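Local coordinates for tetratricopeptide TPR_2 repeat protein (Thermobaculum terrenum, PDB 5DJS), which combines tetratricopeptide repeats with a GT-B-type domain of glycosyltransferase family 41 and holds uridine-5'-diphosphate in a pocket of that domain, at residues L357-Q370 with E390-L403. The protein carries 1 engineered substitution. Residues are numbered along the deposited sequence; the frame is centred on the assembly and turned at random.
Sequences LPRARLRLIATGLQ and ERLELLSPMPRTDL. With UDP (uridine-5'-diphosphate), chain E.
Strands 361-365 and 392-395 run parallel, their axes 17° apart, joined by four backbone bonds from L362 N to R391 O through L395 N to L364 O. Helix 372-383 links them in a beta-alpha-beta unit, and 392-395 is an edge strand of the six-stranded parallel sheet. On the face packed by helices, L362 CD2 lies 3.7 Å from L392 CD1, and L364 CD1 meets L394 CD1 likewise. The face bearing R363 and E393 is charged toward its N-terminal end and turns apolar at I365 and L395. E393 CG sits between backbone N and carbonyl carbon (chi1 52°), and the extended chain beyond carries the carboxylate to two arginines: OE1 accepts from R361 NE at 3.1 Å, anti but 31° out of the carboxylate plane, while OE2 pairs ionically with R363 NE, well out of that guanidinium plane. Before the strands, R391 turns NE and NH2 side-on to A360 O, at 2.9 and 2.8 Å; P358 O stands above the guanidinium centre, and NH2 also bonds L354 O of helix 344-356. At the C-terminal end of 361-365, I365 CG2 touches L403 CD1 at 3.6 Å and M398 CE packs on I365 CD1 behind the pocket. I365 CG2 and P397 CB lie by uracil O4 of uridine-5'-diphosphate. Thus E393 probably balances two arginines, and I365, P397 and L403 probably help shape the uracil side, while backbone M398 O accepts from N3.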
# COMPACT_ATOMS: atom_id res chain seq x y z
N LEU A 357 -21.94 -23.16 -2.70
CA LEU A 357 -22.71 -22.76 -1.52
C LEU A 357 -23.80 -21.79 -1.98
O LEU A 357 -23.71 -20.58 -1.74
CB LEU A 357 -21.81 -22.10 -0.47
CG LEU A 357 -20.72 -23.00 0.13
CD1 LEU A 357 -19.72 -22.18 0.92
CD2 LEU A 357 -21.31 -24.11 0.99
N PRO A 358 -24.85 -22.34 -2.65
CA PRO A 358 -25.77 -21.53 -3.47
C PRO A 358 -26.60 -20.46 -2.74
O PRO A 358 -27.24 -19.63 -3.40
CB PRO A 358 -26.68 -22.59 -4.10
CG PRO A 358 -26.65 -23.73 -3.15
CD PRO A 358 -25.26 -23.75 -2.59
N ARG A 359 -26.61 -20.48 -1.40
CA ARG A 359 -27.27 -19.46 -0.59
C ARG A 359 -26.31 -18.37 -0.08
O ARG A 359 -26.76 -17.31 0.38
CB ARG A 359 -28.01 -20.12 0.58
CG ARG A 359 -29.01 -21.20 0.16
CD ARG A 359 -30.03 -21.52 1.25
NE ARG A 359 -30.92 -20.39 1.55
CZ ARG A 359 -30.98 -19.70 2.71
NH1 ARG A 359 -30.21 -20.00 3.75
NH2 ARG A 359 -31.85 -18.69 2.82
N ALA A 360 -25.00 -18.62 -0.16
CA ALA A 360 -23.99 -17.69 0.37
C ALA A 360 -23.96 -16.37 -0.40
O ALA A 360 -24.20 -16.33 -1.60
CB ALA A 360 -22.60 -18.33 0.33
N ARG A 361 -23.64 -15.30 0.32
CA ARG A 361 -23.55 -13.96 -0.24
C ARG A 361 -22.13 -13.45 -0.05
O ARG A 361 -21.49 -13.82 0.93
CB ARG A 361 -24.53 -13.03 0.48
CG ARG A 361 -25.99 -13.43 0.33
CD ARG A 361 -26.90 -12.64 1.25
NE ARG A 361 -26.90 -11.20 0.97
CZ ARG A 361 -27.47 -10.62 -0.09
NH1 ARG A 361 -28.11 -11.32 -1.02
NH2 ARG A 361 -27.39 -9.29 -0.23
N LEU A 362 -21.64 -12.63 -0.99
CA LEU A 362 -20.30 -12.01 -0.92
C LEU A 362 -20.41 -10.51 -0.74
O LEU A 362 -21.15 -9.84 -1.46
CB LEU A 362 -19.50 -12.32 -2.18
CG LEU A 362 -18.09 -11.75 -2.28
CD1 LEU A 362 -17.18 -12.22 -1.15
CD2 LEU A 362 -17.49 -12.13 -3.62
N ARG A 363 -19.64 -9.98 0.22
CA ARG A 363 -19.71 -8.59 0.64
C ARG A 363 -18.38 -7.88 0.36
O ARG A 363 -17.39 -8.14 1.04
CB ARG A 363 -20.01 -8.55 2.13
CG ARG A 363 -20.22 -7.16 2.73
CD ARG A 363 -21.69 -6.79 2.83
NE ARG A 363 -21.97 -6.11 4.10
CZ ARG A 363 -22.46 -6.69 5.20
NH1 ARG A 363 -22.76 -7.99 5.25
NH2 ARG A 363 -22.66 -5.94 6.29
N LEU A 364 -18.36 -6.99 -0.63
CA LEU A 364 -17.17 -6.19 -0.94
C LEU A 364 -17.36 -4.76 -0.47
O LEU A 364 -18.45 -4.19 -0.61
CB LEU A 364 -16.87 -6.21 -2.44
CG LEU A 364 -16.83 -7.56 -3.14
CD1 LEU A 364 -16.47 -7.37 -4.60
CD2 LEU A 364 -15.84 -8.50 -2.47
N ILE A 365 -16.31 -4.19 0.11
CA ILE A 365 -16.30 -2.79 0.52
C ILE A 365 -14.97 -2.18 0.10
O ILE A 365 -13.91 -2.62 0.55
CB ILE A 365 -16.47 -2.61 2.04
CG1 ILE A 365 -17.77 -3.25 2.53
CG2 ILE A 365 -16.47 -1.12 2.39
CD1 ILE A 365 -17.84 -3.42 4.03
N ALA A 366 -15.04 -1.15 -0.74
CA ALA A 366 -13.85 -0.54 -1.33
C ALA A 366 -14.18 0.80 -1.98
O ALA A 366 -15.35 1.14 -2.18
CB ALA A 366 -13.22 -1.48 -2.35
N THR A 367 -13.14 1.55 -2.32
CA THR A 367 -13.30 2.85 -2.96
C THR A 367 -13.60 2.59 -4.42
O THR A 367 -12.96 1.72 -5.02
CB THR A 367 -12.00 3.65 -2.90
OG1 THR A 367 -10.95 2.85 -3.45
CG2 THR A 367 -11.65 4.00 -1.46
N GLY A 368 -14.56 3.32 -4.97
CA GLY A 368 -15.01 3.11 -6.35
C GLY A 368 -16.37 2.46 -6.44
O GLY A 368 -17.06 2.63 -7.44
N LEU A 369 -16.78 1.75 -5.38
CA LEU A 369 -18.09 1.10 -5.37
C LEU A 369 -19.28 2.04 -5.20
O LEU A 369 -20.41 1.62 -5.43
CB LEU A 369 -18.12 -0.01 -4.33
CG LEU A 369 -17.16 -1.16 -4.66
CD1 LEU A 369 -17.19 -2.19 -3.54
CD2 LEU A 369 -17.50 -1.83 -5.99
N GLN A 370 -19.03 3.30 -4.85
CA GLN A 370 -20.06 4.35 -4.94
C GLN A 370 -20.56 4.62 -6.37
O GLN A 370 -21.69 5.10 -6.53
CB GLN A 370 -19.62 5.66 -4.25
CG GLN A 370 -18.57 6.51 -4.95
CD GLN A 370 -17.17 5.92 -4.87
OE1 GLN A 370 -16.99 4.71 -4.78
NE2 GLN A 370 -16.16 6.78 -4.89
N GLU A 390 -27.33 -10.35 -7.78
CA GLU A 390 -27.97 -9.92 -6.53
C GLU A 390 -27.33 -10.54 -5.26
O GLU A 390 -27.44 -9.96 -4.18
CB GLU A 390 -29.49 -10.17 -6.55
CG GLU A 390 -29.95 -11.62 -6.74
CD GLU A 390 -30.34 -11.96 -8.17
OE1 GLU A 390 -29.60 -11.58 -9.11
OE2 GLU A 390 -31.39 -12.62 -8.36
N ARG A 391 -26.66 -11.70 -5.40
CA ARG A 391 -25.97 -12.35 -4.26
C ARG A 391 -24.71 -11.57 -3.85
O ARG A 391 -24.20 -11.75 -2.75
CB ARG A 391 -25.57 -13.82 -4.54
CG ARG A 391 -26.55 -14.67 -5.36
CD ARG A 391 -26.86 -16.05 -4.79
NE ARG A 391 -25.77 -16.72 -4.06
CZ ARG A 391 -24.92 -17.63 -4.54
NH1 ARG A 391 -24.95 -18.04 -5.80
NH2 ARG A 391 -24.00 -18.15 -3.72
N LEU A 392 -24.22 -10.73 -4.76
CA LEU A 392 -23.06 -9.87 -4.55
C LEU A 392 -23.50 -8.51 -4.02
O LEU A 392 -24.19 -7.79 -4.73
CB LEU A 392 -22.36 -9.70 -5.90
CG LEU A 392 -20.98 -9.06 -5.94
CD1 LEU A 392 -19.94 -10.02 -5.41
CD2 LEU A 392 -20.65 -8.66 -7.38
N GLU A 393 -23.11 -8.17 -2.80
CA GLU A 393 -23.46 -6.85 -2.22
C GLU A 393 -22.24 -5.90 -2.03
O GLU A 393 -21.35 -6.14 -1.22
CB GLU A 393 -24.32 -6.99 -0.94
CG GLU A 393 -23.79 -7.89 0.17
CD GLU A 393 -24.62 -7.82 1.46
OE1 GLU A 393 -25.12 -8.88 1.90
OE2 GLU A 393 -24.76 -6.72 2.04
N LEU A 394 -22.25 -4.81 -2.81
CA LEU A 394 -21.14 -3.87 -2.91
C LEU A 394 -21.48 -2.60 -2.14
O LEU A 394 -22.59 -2.08 -2.27
CB LEU A 394 -20.92 -3.48 -4.37
CG LEU A 394 -20.68 -4.54 -5.45
CD1 LEU A 394 -19.89 -5.74 -4.94
CD2 LEU A 394 -21.97 -5.00 -6.10
N LEU A 395 -20.53 -2.10 -1.36
CA LEU A 395 -20.75 -0.94 -0.49
C LEU A 395 -19.69 0.15 -0.68
O LEU A 395 -18.51 -0.14 -0.91
CB LEU A 395 -20.78 -1.39 0.98
CG LEU A 395 -22.16 -1.49 1.64
CD1 LEU A 395 -22.13 -2.44 2.84
CD2 LEU A 395 -22.67 -0.11 2.06
N SER A 396 -20.13 1.40 -0.57
CA SER A 396 -19.24 2.55 -0.63
C SER A 396 -18.35 2.57 0.61
O SER A 396 -18.75 2.05 1.66
CB SER A 396 -20.07 3.84 -0.72
OG SER A 396 -21.15 3.69 -1.63
N PRO A 397 -17.16 3.18 0.52
CA PRO A 397 -16.21 3.12 1.65
C PRO A 397 -16.65 3.91 2.89
O PRO A 397 -17.45 4.85 2.79
CB PRO A 397 -14.92 3.70 1.05
CG PRO A 397 -15.38 4.61 -0.03
CD PRO A 397 -16.65 4.03 -0.58
N MET A 398 -16.12 3.50 4.05
CA MET A 398 -16.52 4.01 5.37
C MET A 398 -15.33 4.44 6.22
O MET A 398 -14.19 4.03 5.95
CB MET A 398 -17.20 2.90 6.15
CG MET A 398 -18.47 2.38 5.53
SD MET A 398 -19.07 1.01 6.53
CE MET A 398 -18.00 -0.29 5.99
N PRO A 399 -15.58 5.22 7.30
CA PRO A 399 -14.58 5.42 8.34
C PRO A 399 -14.04 4.10 8.92
O PRO A 399 -14.69 3.06 8.78
CB PRO A 399 -15.34 6.22 9.42
CG PRO A 399 -16.40 6.95 8.66
CD PRO A 399 -16.77 6.08 7.50
N ARG A 400 -12.87 4.17 9.54
CA ARG A 400 -12.14 2.98 10.03
C ARG A 400 -12.95 2.11 11.00
O ARG A 400 -13.13 0.92 10.74
CB ARG A 400 -10.80 3.42 10.65
CG ARG A 400 -10.06 2.39 11.51
CD ARG A 400 -8.86 1.72 10.85
NE ARG A 400 -7.73 1.65 11.79
CZ ARG A 400 -6.73 0.76 11.77
NH1 ARG A 400 -6.68 -0.21 10.86
NH2 ARG A 400 -5.78 0.83 12.70
N THR A 401 -13.45 2.68 12.10
CA THR A 401 -14.22 1.92 13.10
C THR A 401 -15.57 1.44 12.57
O THR A 401 -16.05 0.39 12.99
CB THR A 401 -14.46 2.71 14.40
OG1 THR A 401 -15.07 3.96 14.11
CG2 THR A 401 -13.15 2.93 15.17
N ASP A 402 -16.19 2.22 11.68
CA ASP A 402 -17.42 1.78 11.00
C ASP A 402 -17.16 0.53 10.15
O ASP A 402 -18.00 -0.36 10.10
CB ASP A 402 -18.02 2.90 10.14
CG ASP A 402 -18.64 4.03 10.97
OD1 ASP A 402 -18.40 4.09 12.19
OD2 ASP A 402 -19.38 4.87 10.40
N LEU A 403 -16.00 0.47 9.49
CA LEU A 403 -15.63 -0.69 8.67
C LEU A 403 -15.31 -1.90 9.52
O LEU A 403 -15.76 -3.01 9.23
CB LEU A 403 -14.44 -0.38 7.75
CG LEU A 403 -13.98 -1.51 6.81
CD1 LEU A 403 -14.73 -1.51 5.49
CD2 LEU A 403 -12.48 -1.42 6.58
N1 UDP E . -10.34 1.38 4.76
C2 UDP E . -11.39 2.29 5.09
N3 UDP E . -12.55 2.27 4.40
C4 UDP E . -12.73 1.40 3.39
C5 UDP E . -11.74 0.50 3.04
C6 UDP E . -10.54 0.51 3.74
O2 UDP E . -11.26 3.12 6.03
O4 UDP E . -13.80 1.39 2.77
C1' UDP E . -9.07 1.39 5.51
C2' UDP E . -8.92 0.07 6.25
O2' UDP E . -8.48 0.38 7.57
C3' UDP E . -7.92 -0.71 5.41
C4' UDP E . -7.12 0.34 4.64
O4' UDP E . -7.91 1.54 4.68
O3' UDP E . -7.06 -1.53 6.19
C5' UDP E . -6.81 0.02 3.18
O5' UDP E . -6.58 -1.36 2.94
PA UDP E . -6.57 -1.91 1.41
O1A UDP E . -5.46 -1.19 0.69
O2A UDP E . -7.99 -1.84 0.90
O3A UDP E . -6.20 -3.49 1.47
PB UDP E . -4.88 -4.10 2.19
O1B UDP E . -4.82 -3.48 3.55
O2B UDP E . -5.19 -5.56 2.28
O3B UDP E . -3.74 -3.75 1.27